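PDB 5GT5: pectate lyase from Paenibacillus sp. 0602, which depolymerises polygalacturonate and partly methylated pectins by endo-acting eliminative cleavage, probably with calcium as cofactor. Local coordinates for residues N324-T329 with V334-S339; M277-G282 with N350-P355; A367-S372 with S387-V392. The protein carries 1 engineered substitution. One frame throughout, in Å; residues are numbered along the deposited sequence.

Contact 1: N324-T329 with V334-S339; sequences NGAIST and VLVEKS
The CG2 methyl of Val334 presses on CB of Ser328 at 3.5 Å, tighter than a usual carbon-carbon approach. With CG1 anti to the backbone N (chi1 175°), CG2 of Val334 lies beside that nitrogen, from where it also comes to 4.0 Å from the carbonyl O of Ile327. Its other branch, CG1, points along the second strand and stands 4.3 Å from CB of Ala326. That same alanine methyl is met more closely by Val336, whose CG2 is 3.9 Å from Ala326 CB. The CB of Ile327 is directed away from the second strand, and its side chain touches Arg279 and Gln352, about 5 Å from the side chain of Arg276, the probable active-site arginine.

The backbones keep apart: the short strand axes approach to 7.8 Å, their N-to-C directions 156° apart, so the strands run roughly antiparallel, and no hydrogen bond crosses between them. This is the interior of the right-handed parallel beta-helix of polysaccharide lyase family 1, where strands 324-329 and 333-337 belong to different parallel sheets and fill the space between them with small side chains.

Polar groups are satisfied outside the interface. Ser328 OG is hydrogen-bonded to the carbonyl O of Lys363. Beyond the valines, Ser339 OG bonds to Glu337 O at 3.0 Å, approaching from 63° above the carbonyl plane, and also pairs with Ile290 N.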
ATOM      1  N   ASN A 324      -5.899  28.464  14.758  1.00  6.83           N
ATOM      2  CA  ASN A 324      -4.890  27.435  14.863  1.00  6.00           C
ATOM      3  C   ASN A 324      -4.249  27.161  13.523  1.00  6.10           C
ATOM      4  O   ASN A 324      -4.805  27.496  12.485  1.00  8.81           O
ATOM      5  CB  ASN A 324      -5.484  26.124  15.375  1.00  7.55           C
ATOM      6  CG  ASN A 324      -5.943  26.191  16.829  1.00  9.86           C
ATOM      7  OD1 ASN A 324      -5.581  27.107  17.592  1.00  9.29           O
ATOM      8  ND2 ASN A 324      -6.764  25.197  17.219  1.00  8.71           N
ATOM      9  N   GLY A 325      -3.097  26.532  13.541  1.00  6.42           N
ATOM     10  CA  GLY A 325      -2.398  26.131  12.328  1.00  4.62           C
ATOM     11  C   GLY A 325      -2.246  24.620  12.245  1.00  6.11           C
ATOM     12  O   GLY A 325      -3.223  23.900  11.977  1.00  8.81           O
ATOM     13  N   ALA A 326      -1.031  24.129  12.469  1.00  5.60           N
ATOM     14  CA  ALA A 326      -0.735  22.691  12.460  1.00  5.23           C
ATOM     15  C   ALA A 326      -0.789  22.157  13.888  1.00  6.42           C
ATOM     16  O   ALA A 326      -0.350  22.833  14.846  1.00  6.42           O
ATOM     17  CB  ALA A 326       0.674  22.458  11.858  1.00  6.60           C
ATOM     18  N   ILE A 327      -1.343  20.957  14.050  1.00  6.56           N
ATOM     19  CA  ILE A 327      -1.565  20.374  15.375  1.00  7.02           C
ATOM     20  C   ILE A 327      -1.122  18.915  15.348  1.00  6.05           C
ATOM     21  O   ILE A 327      -1.631  18.121  14.548  1.00  6.79           O
ATOM     22  CB  ILE A 327      -3.066  20.425  15.753  1.00  6.43           C
ATOM     23  CG1 ILE A 327      -3.597  21.858  15.672  1.00  7.43           C
ATOM     24  CG2 ILE A 327      -3.246  19.939  17.198  1.00  7.46           C
ATOM     25  CD1 ILE A 327      -4.454  22.138  14.461  1.00 15.61           C
ATOM     26  N   SER A 328      -0.184  18.553  16.219  1.00  5.80           N
ATOM     27  CA  SER A 328       0.251  17.172  16.369  1.00  5.57           C
ATOM     28  C   SER A 328      -0.169  16.682  17.743  1.00  7.64           C
ATOM     29  O   SER A 328       0.117  17.346  18.747  1.00  7.46           O
ATOM     30  CB  SER A 328       1.775  17.075  16.281  1.00  6.90           C
ATOM     31  OG  SER A 328       2.151  15.695  16.284  1.00  7.16           O
ATOM     32  N   THR A 329      -0.849  15.529  17.779  1.00  6.10           N
ATOM     33  CA  THR A 329      -1.330  14.979  19.048  1.00  5.69           C
ATOM     34  C   THR A 329      -1.018  13.500  19.145  1.00  7.34           C
ATOM     35  O   THR A 329      -0.771  12.820  18.141  1.00  7.59           O
ATOM     36  CB  THR A 329      -2.865  15.171  19.255  1.00  5.69           C
ATOM     37  OG1 THR A 329      -3.595  14.294  18.368  1.00  6.62           O
ATOM     38  CG2 THR A 329      -3.309  16.630  19.043  1.00  7.38           C
ATOM     39  N   VAL A 334       4.547  15.790  13.185  1.00  5.88           N
ATOM     40  CA  VAL A 334       4.227  16.772  12.136  1.00  6.88           C
ATOM     41  C   VAL A 334       5.441  17.641  11.880  1.00  6.77           C
ATOM     42  O   VAL A 334       5.992  18.217  12.828  1.00  6.85           O
ATOM     43  CB  VAL A 334       3.068  17.713  12.552  1.00  8.47           C
ATOM     44  CG1 VAL A 334       2.855  18.794  11.483  1.00  7.51           C
ATOM     45  CG2 VAL A 334       1.756  16.929  12.793  1.00  7.34           C
ATOM     46  N   LEU A 335       5.890  17.707  10.634  1.00  6.67           N
ATOM     47  CA  LEU A 335       6.904  18.674  10.240  1.00  7.12           C
ATOM     48  C   LEU A 335       6.293  19.614   9.218  1.00  7.10           C
ATOM     49  O   LEU A 335       5.734  19.165   8.205  1.00  7.25           O
ATOM     50  CB  LEU A 335       8.117  17.969   9.633  1.00  9.94           C
ATOM     51  CG  LEU A 335       9.153  18.907   9.003  1.00 12.74           C
ATOM     52  CD1 LEU A 335       9.886  19.731  10.067  1.00 13.89           C
ATOM     53  CD2 LEU A 335      10.137  18.141   8.095  1.00 12.19           C
ATOM     54  N   VAL A 336       6.382  20.912   9.484  1.00  9.08           N
ATOM     55  CA  VAL A 336       6.038  21.973   8.515  1.00  7.37           C
ATOM     56  C   VAL A 336       7.311  22.671   8.116  1.00  9.32           C
ATOM     57  O   VAL A 336       8.090  23.060   8.997  1.00  8.61           O
ATOM     58  CB  VAL A 336       5.087  22.994   9.123  1.00  5.95           C
ATOM     59  CG1 VAL A 336       4.805  24.107   8.117  1.00  8.94           C
ATOM     60  CG2 VAL A 336       3.785  22.305   9.578  1.00  8.32           C
ATOM     61  N   GLU A 337       7.569  22.821   6.822  1.00  7.95           N
ATOM     62  CA  GLU A 337       8.768  23.541   6.403  1.00  8.98           C
ATOM     63  C   GLU A 337       8.568  24.452   5.214  1.00  7.54           C
ATOM     64  O   GLU A 337       7.718  24.201   4.348  1.00  7.96           O
ATOM     65  CB  GLU A 337       9.960  22.618   6.188  1.00 15.52           C
ATOM     66  CG  GLU A 337       9.813  21.666   5.075  1.00 14.51           C
ATOM     67  CD  GLU A 337      10.921  20.601   5.025  1.00 19.08           C
ATOM     68  OE1 GLU A 337      12.076  20.847   5.469  1.00 17.96           O
ATOM     69  OE2 GLU A 337      10.604  19.486   4.577  1.00 13.85           O
ATOM     70  N   LYS A 338       9.376  25.505   5.162  1.00  7.88           N
ATOM     71  CA  LYS A 338       9.434  26.387   4.015  1.00  7.75           C
ATOM     72  C   LYS A 338       8.044  26.869   3.655  1.00  6.98           C
ATOM     73  O   LYS A 338       7.641  26.867   2.503  1.00  8.28           O
ATOM     74  CB  LYS A 338      10.118  25.668   2.837  1.00  9.56           C
ATOM     75  CG  LYS A 338      11.541  25.187   3.112  1.00 10.38           C
ATOM     76  CD  LYS A 338      12.574  26.302   2.966  1.00 12.95           C
ATOM     77  CE  LYS A 338      13.991  25.764   3.230  1.00 13.07           C
ATOM     78  NZ  LYS A 338      14.993  26.872   3.219  1.00 15.81           N
ATOM     79  N   SER A 339       7.299  27.265   4.673  1.00  6.39           N
ATOM     80  CA  SER A 339       5.924  27.684   4.472  1.00  7.18           C
ATOM     81  C   SER A 339       5.733  29.152   4.846  1.00  7.82           C
ATOM     82  O   SER A 339       6.693  29.818   5.264  1.00  7.58           O
ATOM     83  CB  SER A 339       5.007  26.762   5.262  1.00  7.64           C
ATOM     84  OG  SER A 339       5.056  25.449   4.687  1.00  6.54           O
TER

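Contact 2: M277-G282 with N350-P355; sequences MPRLRG and NNQTDP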
ATOM      1  N   MET A 277      -4.578  22.220  10.137  1.00  5.60           N
ATOM      2  CA  MET A 277      -3.755  22.279   8.913  1.00  6.00           C
ATOM      3  C   MET A 277      -2.384  21.617   9.075  1.00  6.81           C
ATOM      4  O   MET A 277      -1.354  22.285   8.995  1.00  7.09           O
ATOM      5  CB  MET A 277      -3.580  23.735   8.483  1.00  5.99           C
ATOM      6  CG  MET A 277      -4.896  24.359   7.963  1.00  8.82           C
ATOM      7  SD  MET A 277      -4.811  26.153   7.792  1.00  7.06           S
ATOM      8  CE  MET A 277      -4.940  26.621   9.508  1.00  9.31           C
ATOM      9  N   PRO A 278      -2.357  20.292   9.325  1.00  6.91           N
ATOM     10  CA  PRO A 278      -3.444  19.351   9.608  1.00  4.95           C
ATOM     11  C   PRO A 278      -3.647  19.203  11.107  1.00  6.50           C
ATOM     12  O   PRO A 278      -2.896  19.787  11.899  1.00  6.81           O
ATOM     13  CB  PRO A 278      -2.912  18.053   9.028  1.00  7.59           C
ATOM     14  CG  PRO A 278      -1.417  18.126   9.414  1.00  8.27           C
ATOM     15  CD  PRO A 278      -1.047  19.599   9.337  1.00  7.14           C
ATOM     16  N   ARG A 279      -4.666  18.441  11.509  1.00  5.84           N
ATOM     17  CA  ARG A 279      -4.701  17.915  12.878  1.00  4.95           C
ATOM     18  C   ARG A 279      -4.403  16.422  12.813  1.00  4.44           C
ATOM     19  O   ARG A 279      -5.177  15.645  12.242  1.00  6.83           O
ATOM     20  CB  ARG A 279      -6.067  18.118  13.528  1.00  5.64           C
ATOM     21  CG  ARG A 279      -6.060  17.750  15.025  1.00  7.76           C
ATOM     22  CD  ARG A 279      -7.435  17.244  15.463  1.00  7.72           C
ATOM     23  NE  ARG A 279      -7.515  17.236  16.918  1.00  8.28           N
ATOM     24  CZ  ARG A 279      -6.951  16.319  17.694  1.00  8.74           C
ATOM     25  NH1 ARG A 279      -6.275  15.285  17.177  1.00  9.54           N
ATOM     26  NH2 ARG A 279      -7.084  16.460  19.014  1.00  8.44           N
ATOM     27  N   LEU A 280      -3.288  16.021  13.410  1.00  5.35           N
ATOM     28  CA  LEU A 280      -2.846  14.627  13.361  1.00  4.61           C
ATOM     29  C   LEU A 280      -2.931  13.929  14.708  1.00  5.48           C
ATOM     30  O   LEU A 280      -2.591  14.516  15.730  1.00  6.50           O
ATOM     31  CB  LEU A 280      -1.387  14.593  12.918  1.00  5.80           C
ATOM     32  CG  LEU A 280      -0.756  13.192  12.847  1.00  5.24           C
ATOM     33  CD1 LEU A 280      -1.405  12.315  11.756  1.00  8.98           C
ATOM     34  CD2 LEU A 280       0.736  13.367  12.549  1.00  8.28           C
ATOM     35  N   ARG A 281      -3.339  12.656  14.701  1.00  5.79           N
ATOM     36  CA  ARG A 281      -3.136  11.735  15.826  1.00  6.52           C
ATOM     37  C   ARG A 281      -2.194  10.626  15.379  1.00  6.27           C
ATOM     38  O   ARG A 281      -2.388  10.029  14.314  1.00  6.11           O
ATOM     39  CB  ARG A 281      -4.451  11.057  16.226  1.00  7.12           C
ATOM     40  CG  ARG A 281      -5.433  11.936  16.923  1.00  7.74           C
ATOM     41  CD  ARG A 281      -6.676  11.125  17.313  1.00  6.87           C
ATOM     42  NE  ARG A 281      -7.459  11.860  18.282  1.00  8.99           N
ATOM     43  CZ  ARG A 281      -8.493  12.645  18.020  1.00  7.52           C
ATOM     44  NH1 ARG A 281      -8.938  12.822  16.775  1.00  8.61           N
ATOM     45  NH2 ARG A 281      -9.103  13.268  19.019  1.00 11.15           N
ATOM     46  N   GLY A 282      -1.169  10.329  16.191  1.00  7.08           N
ATOM     47  CA  GLY A 282      -0.429   9.066  16.064  1.00  7.33           C
ATOM     48  C   GLY A 282       0.550   8.835  14.926  1.00  7.27           C
ATOM     49  O   GLY A 282       1.588   8.213  15.114  1.00  8.50           O
ATOM     50  N   ASN A 350       0.584  21.191  20.131  1.00  6.61           N
ATOM     51  CA  ASN A 350       1.056  19.849  20.441  1.00  7.37           C
ATOM     52  C   ASN A 350       0.172  19.034  21.383  1.00  4.91           C
ATOM     53  O   ASN A 350       0.539  17.931  21.730  1.00  7.44           O
ATOM     54  CB  ASN A 350       2.522  19.881  20.939  1.00  8.14           C
ATOM     55  CG  ASN A 350       2.667  20.479  22.340  1.00  8.17           C
ATOM     56  OD1 ASN A 350       1.710  21.009  22.915  1.00  7.46           O
ATOM     57  ND2 ASN A 350       3.870  20.393  22.885  1.00  9.12           N
ATOM     58  N   ASN A 351      -0.974  19.566  21.800  1.00  6.90           N
ATOM     59  CA  ASN A 351      -1.835  18.820  22.715  1.00  9.15           C
ATOM     60  C   ASN A 351      -3.146  19.552  22.861  1.00 10.25           C
ATOM     61  O   ASN A 351      -3.170  20.682  23.338  1.00 11.99           O
ATOM     62  CB  ASN A 351      -1.150  18.680  24.098  1.00  8.52           C
ATOM     63  CG  ASN A 351      -1.920  17.765  25.041  1.00  8.40           C
ATOM     64  OD1 ASN A 351      -3.149  17.840  25.115  1.00 10.47           O
ATOM     65  ND2 ASN A 351      -1.215  16.895  25.739  1.00 10.15           N
ATOM     66  N   GLN A 352      -4.226  18.912  22.421  1.00  9.46           N
ATOM     67  CA  GLN A 352      -5.553  19.495  22.459  1.00 11.22           C
ATOM     68  C   GLN A 352      -6.438  18.936  23.570  1.00 11.93           C
ATOM     69  O   GLN A 352      -7.394  19.581  23.966  1.00 15.90           O
ATOM     70  CB  GLN A 352      -6.281  19.176  21.156  1.00 12.29           C
ATOM     71  CG  GLN A 352      -5.609  19.725  19.909  1.00 14.06           C
ATOM     72  CD  GLN A 352      -5.587  21.215  19.903  1.00 17.87           C
ATOM     73  OE1 GLN A 352      -4.644  21.817  20.413  1.00 16.36           O
ATOM     74  NE2 GLN A 352      -6.622  21.841  19.319  1.00 16.72           N
ATOM     75  N   THR A 353      -6.120  17.757  24.080  1.00 11.91           N
ATOM     76  CA  THR A 353      -7.074  17.046  24.930  1.00 11.19           C
ATOM     77  C   THR A 353      -6.790  17.259  26.423  1.00 14.71           C
ATOM     78  O   THR A 353      -7.712  17.415  27.212  1.00 14.01           O
ATOM     79  CB  THR A 353      -7.105  15.537  24.571  1.00 15.17           C
ATOM     80  OG1 THR A 353      -7.548  15.380  23.213  1.00 13.02           O
ATOM     81  CG2 THR A 353      -8.068  14.770  25.485  1.00 14.06           C
ATOM     82  N   ASP A 354      -5.526  17.281  26.803  1.00 13.04           N
ATOM     83  CA  ASP A 354      -5.161  17.497  28.203  1.00 14.36           C
ATOM     84  C   ASP A 354      -3.667  17.757  28.276  1.00 12.09           C
ATOM     85  O   ASP A 354      -2.889  16.807  28.273  1.00 11.54           O
ATOM     86  CB  ASP A 354      -5.478  16.257  29.043  1.00 16.36           C
ATOM     87  CG  ASP A 354      -5.084  16.440  30.522  1.00 17.78           C
ATOM     88  OD1 ASP A 354      -4.523  17.509  30.875  1.00 17.75           O
ATOM     89  OD2 ASP A 354      -5.338  15.509  31.319  1.00 22.14           O
ATOM     90  N   PRO A 355      -3.289  19.046  28.356  1.00 11.89           N
ATOM     91  CA  PRO A 355      -1.858  19.383  28.341  1.00 12.82           C
ATOM     92  C   PRO A 355      -1.075  18.820  29.510  1.00 17.19           C
ATOM     93  O   PRO A 355       0.142  18.739  29.397  1.00 15.60           O
ATOM     94  CB  PRO A 355      -1.859  20.911  28.362  1.00 16.13           C
ATOM     95  CG  PRO A 355      -3.156  21.267  27.635  1.00 17.75           C
ATOM     96  CD  PRO A 355      -4.133  20.239  28.201  1.00 16.35           C
TER
HETATM   97  O   HOH W   1      -6.055  14.456  21.095  1.00  9.31           O
HETATM   98  O   HOH W   2      -8.869  19.488  18.340  1.00 17.90           O
HETATM   99  O   HOH W   3      -9.232  13.211  22.167  1.00 21.65           O
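Gln352 and Thr353 receive the end of Arg279, largely through water, on a loop that Asn351 shapes from within. Asn351 turns away from the strand and makes an Asx motif: its OD1 accepts from the backbone N of Asp354 at 3.0 Å, the donor lying in the carbonyl plane, and more weakly from Thr353 N. Its ND2 also bonds to Thr361 OG1.

Gln352 comes next and makes the direct contact, its CB 3.6 Å and its CG 3.7 Å from Arg279 NH2. Its chain bends at chi2 (-64°) and runs past the arginine in the opposite direction, with amide and guanidinium planes 68° apart. The amide OE1 is taken by Arg349 NE, while NE2 reaches only weakly to a water that accepts from Arg279 NE. Strand 279-281 is part of a parallel sheet of the beta-helix, and the loop 350-355 leaves the C-terminal end of strand 346-349, two strands further on in that sheet.

Thr353 OG1 then gathers two waters. One, 2.8 Å from OG1, accepts from Arg279 NH2 in the guanidinium plane; the other, 2.9 Å from OG1, accepts from Arg281 NH2, again in plane. Arg279 NH1 sits 3.5 Å above the centre of the Arg281 guanidinium, which forms a salt bridge through NE to Glu330 OE2.

Contact 3: A367-S372 with S387-V392; sequences ADTIYS and SPLAPV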
ATOM      1  N   ALA A 367      10.311  24.315  10.274  1.00  8.35           N
ATOM      2  CA  ALA A 367      11.616  24.694   9.726  1.00  9.85           C
ATOM      3  C   ALA A 367      11.451  25.818   8.712  1.00 10.26           C
ATOM      4  O   ALA A 367      10.520  25.817   7.897  1.00  7.74           O
ATOM      5  CB  ALA A 367      12.279  23.516   9.052  1.00 11.28           C
ATOM      6  N   ASP A 368      12.384  26.769   8.770  1.00  9.47           N
ATOM      7  CA  ASP A 368      12.466  27.924   7.864  1.00  8.59           C
ATOM      8  C   ASP A 368      11.142  28.379   7.274  1.00  6.75           C
ATOM      9  O   ASP A 368      10.887  28.232   6.070  1.00 10.34           O
ATOM     10  CB  ASP A 368      13.494  27.665   6.751  1.00 11.21           C
ATOM     11  CG  ASP A 368      13.876  28.927   6.001  1.00 12.21           C
ATOM     12  OD1 ASP A 368      13.814  30.023   6.603  1.00 12.35           O
ATOM     13  OD2 ASP A 368      14.220  28.827   4.804  1.00 15.79           O
ATOM     14  N   THR A 369      10.300  28.932   8.138  1.00  7.16           N
ATOM     15  CA  THR A 369       8.962  29.363   7.763  1.00  8.53           C
ATOM     16  C   THR A 369       8.765  30.818   8.107  1.00  7.70           C
ATOM     17  O   THR A 369       9.264  31.310   9.123  1.00  8.05           O
ATOM     18  CB  THR A 369       7.959  28.451   8.467  1.00  6.53           C
ATOM     19  OG1 THR A 369       7.958  27.206   7.767  1.00  7.45           O
ATOM     20  CG2 THR A 369       6.564  28.980   8.450  1.00  8.59           C
ATOM     21  N   ILE A 370       8.065  31.520   7.230  1.00  6.99           N
ATOM     22  CA  ILE A 370       7.726  32.921   7.410  1.00  6.61           C
ATOM     23  C   ILE A 370       6.425  33.047   8.183  1.00  9.02           C
ATOM     24  O   ILE A 370       5.436  32.397   7.835  1.00 11.75           O
ATOM     25  CB  ILE A 370       7.631  33.600   6.024  1.00 10.08           C
ATOM     26  CG1 ILE A 370       9.027  33.606   5.381  1.00 10.31           C
ATOM     27  CG2 ILE A 370       7.065  35.020   6.123  1.00 12.51           C
ATOM     28  CD1 ILE A 370       9.035  34.106   3.906  1.00  9.99           C
ATOM     29  N   TYR A 371       6.436  33.862   9.236  1.00  8.24           N
ATOM     30  CA  TYR A 371       5.283  34.035  10.097  1.00  7.80           C
ATOM     31  C   TYR A 371       5.012  35.509  10.329  1.00  9.21           C
ATOM     32  O   TYR A 371       5.949  36.307  10.524  1.00 11.93           O
ATOM     33  CB  TYR A 371       5.529  33.334  11.435  1.00  8.33           C
ATOM     34  CG  TYR A 371       4.409  33.475  12.410  1.00  8.77           C
ATOM     35  CD1 TYR A 371       3.243  32.716  12.281  1.00  8.09           C
ATOM     36  CD2 TYR A 371       4.498  34.386  13.455  1.00  9.68           C
ATOM     37  CE1 TYR A 371       2.194  32.862  13.210  1.00  8.38           C
ATOM     38  CE2 TYR A 371       3.468  34.554  14.369  1.00  9.21           C
ATOM     39  CZ  TYR A 371       2.315  33.787  14.246  1.00  8.29           C
ATOM     40  OH  TYR A 371       1.312  33.948  15.169  1.00 10.07           O
ATOM     41  N   SER A 372       3.737  35.881  10.331  1.00  9.14           N
ATOM     42  CA  SER A 372       3.317  37.255  10.622  1.00 10.08           C
ATOM     43  C   SER A 372       2.003  37.223  11.379  1.00 10.87           C
ATOM     44  O   SER A 372       1.096  36.482  11.010  1.00 12.32           O
ATOM     45  CB  SER A 372       3.158  38.043   9.326  1.00 11.35           C
ATOM     46  OG  SER A 372       2.685  39.362   9.596  1.00 18.46           O
ATOM     47  N   SER A 387      10.874  31.971  19.749  1.00 10.55           N
ATOM     48  CA  SER A 387      10.201  31.822  18.471  1.00 10.18           C
ATOM     49  C   SER A 387       8.691  31.897  18.587  1.00  9.06           C
ATOM     50  O   SER A 387       8.109  31.216  19.429  1.00  9.55           O
ATOM     51  CB  SER A 387      10.552  30.487  17.886  1.00  7.32           C
ATOM     52  OG  SER A 387       9.756  30.309  16.685  1.00  9.18           O
ATOM     53  N   PRO A 388       8.046  32.676  17.696  1.00  7.37           N
ATOM     54  CA  PRO A 388       6.575  32.670  17.714  1.00  8.64           C
ATOM     55  C   PRO A 388       6.002  31.385  17.110  1.00 11.54           C
ATOM     56  O   PRO A 388       4.790  31.180  17.162  1.00 11.77           O
ATOM     57  CB  PRO A 388       6.204  33.881  16.851  1.00  8.21           C
ATOM     58  CG  PRO A 388       7.328  33.984  15.848  1.00  9.69           C
ATOM     59  CD  PRO A 388       8.586  33.574  16.663  1.00  9.29           C
ATOM     60  N   LEU A 389       6.863  30.532  16.577  1.00  7.82           N
ATOM     61  CA  LEU A 389       6.432  29.221  16.077  1.00  8.91           C
ATOM     62  C   LEU A 389       6.657  28.092  17.106  1.00  6.54           C
ATOM     63  O   LEU A 389       6.547  26.913  16.774  1.00 10.00           O
ATOM     64  CB  LEU A 389       7.154  28.902  14.774  1.00  8.06           C
ATOM     65  CG  LEU A 389       6.862  29.893  13.659  1.00  9.64           C
ATOM     66  CD1 LEU A 389       7.756  29.643  12.464  1.00  9.41           C
ATOM     67  CD2 LEU A 389       5.393  29.781  13.262  1.00 12.94           C
ATOM     68  N   ALA A 390       6.968  28.440  18.363  1.00 10.43           N
ATOM     69  CA  ALA A 390       7.187  27.401  19.373  1.00 10.37           C
ATOM     70  C   ALA A 390       5.898  26.612  19.636  1.00  7.30           C
ATOM     71  O   ALA A 390       4.806  27.175  19.639  1.00  9.49           O
ATOM     72  CB  ALA A 390       7.672  28.030  20.671  1.00 11.22           C
ATOM     73  N   PRO A 391       6.022  25.304  19.854  1.00  8.71           N
ATOM     74  CA  PRO A 391       4.815  24.521  20.134  1.00  8.02           C
ATOM     75  C   PRO A 391       4.190  24.858  21.456  1.00  9.23           C
ATOM     76  O   PRO A 391       4.897  25.023  22.448  1.00 11.02           O
ATOM     77  CB  PRO A 391       5.329  23.069  20.178  1.00  8.61           C
ATOM     78  CG  PRO A 391       6.697  23.076  19.540  1.00 11.97           C
ATOM     79  CD  PRO A 391       7.237  24.470  19.785  1.00 10.50           C
ATOM     80  N   VAL A 392       2.870  24.923  21.478  1.00  9.47           N
ATOM     81  CA  VAL A 392       2.105  25.130  22.702  1.00  9.95           C
ATOM     82  C   VAL A 392       0.969  24.115  22.737  1.00  8.28           C
ATOM     83  O   VAL A 392       0.564  23.621  21.682  1.00  8.29           O
ATOM     84  CB  VAL A 392       1.520  26.556  22.796  1.00 10.12           C
ATOM     85  CG1 VAL A 392       2.613  27.576  22.666  1.00 13.78           C
ATOM     86  CG2 VAL A 392       0.464  26.786  21.729  1.00 12.92           C
TER
HETATM   87  O   HOH W   4       2.609  32.875  17.667  1.00 22.99           O
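Tyr371 is met by two consecutive residues of the facing turn. Pro388 lies against the CD2-CE2 side of the ring, with CG 3.7 Å from Tyr371 CD2 and CB 3.8 Å from Tyr371 CE2. Leu389 meets the other side of the ring: its CD2 methyl lies 3.8 Å from Tyr371 CD1. Both approaches are oblique to the ring plane. The remaining leucine methyl, CD1, rests near Thr369, 4.0 Å from its carbonyl O, so the forked end of Leu389 spans alternate residues of one strand.

At the far end of the ring a water donates to Tyr371 OH at 3.0 Å and to Pro388 O at 2.8 Å, and the same hydroxyl bonds to the carbonyl O of Val344. With CG anti to the backbone N (chi1 179°), the ring of Tyr371 carries its hydroxyl away from the strand to Val344 O and the water. Replacing Tyr371 by an alanine would probably leave a gap beside Pro388 and Leu389 and deprive Val344 O and the bridging water of their hydroxyl mate.

What presents the two apolar residues is a type I beta turn from Ser387 to Ala390. Inside it Ser387 OG accepts from Leu389 N at 2.9 Å, an ST turn, and is tied in turn to Ser381 O. On the strand side, Thr369, which with Asp368 faces Gly380 in a classic beta bulge, bonds through OG1 to Ala367 O and pairs with Ser339 N.

The contact lies late in the parallel beta-helix: strand 369-372 runs parallel to strand 340-342 and antiparallel to strand 378-380, whose Phe378 touches Pro388 and Leu389, while Pro347 of strand 346-349 meets Tyr371 and Leu389.

How the contacts relate
Contacts 1 and 2, with centres 10 Å apart, share a parallel sheet in which strands 279-281 and 324-329 are neighbours: Gly325 O lies 2.8 Å from Met277 N, and Thr329 OG1 bonds to Leu280 O. Contact 1 falls within the chain between contact 2's segments. Contact 3 follows both, joining contact 1 (centres 9 Å apart) through the Lys338 NZ to Asp368 OD2 salt bridge (2.6 Å) and contact 2 (centres about 17 Å apart) through Asn350 N and Val392 O at 2.9 Å. Contact 2 lies nearest the probable catalytic region: the Arg279 side chain is about 4 Å from that of Arg276 and about 8 Å from that of Asp178, a probable calcium ligand; contact 3 lies away from both.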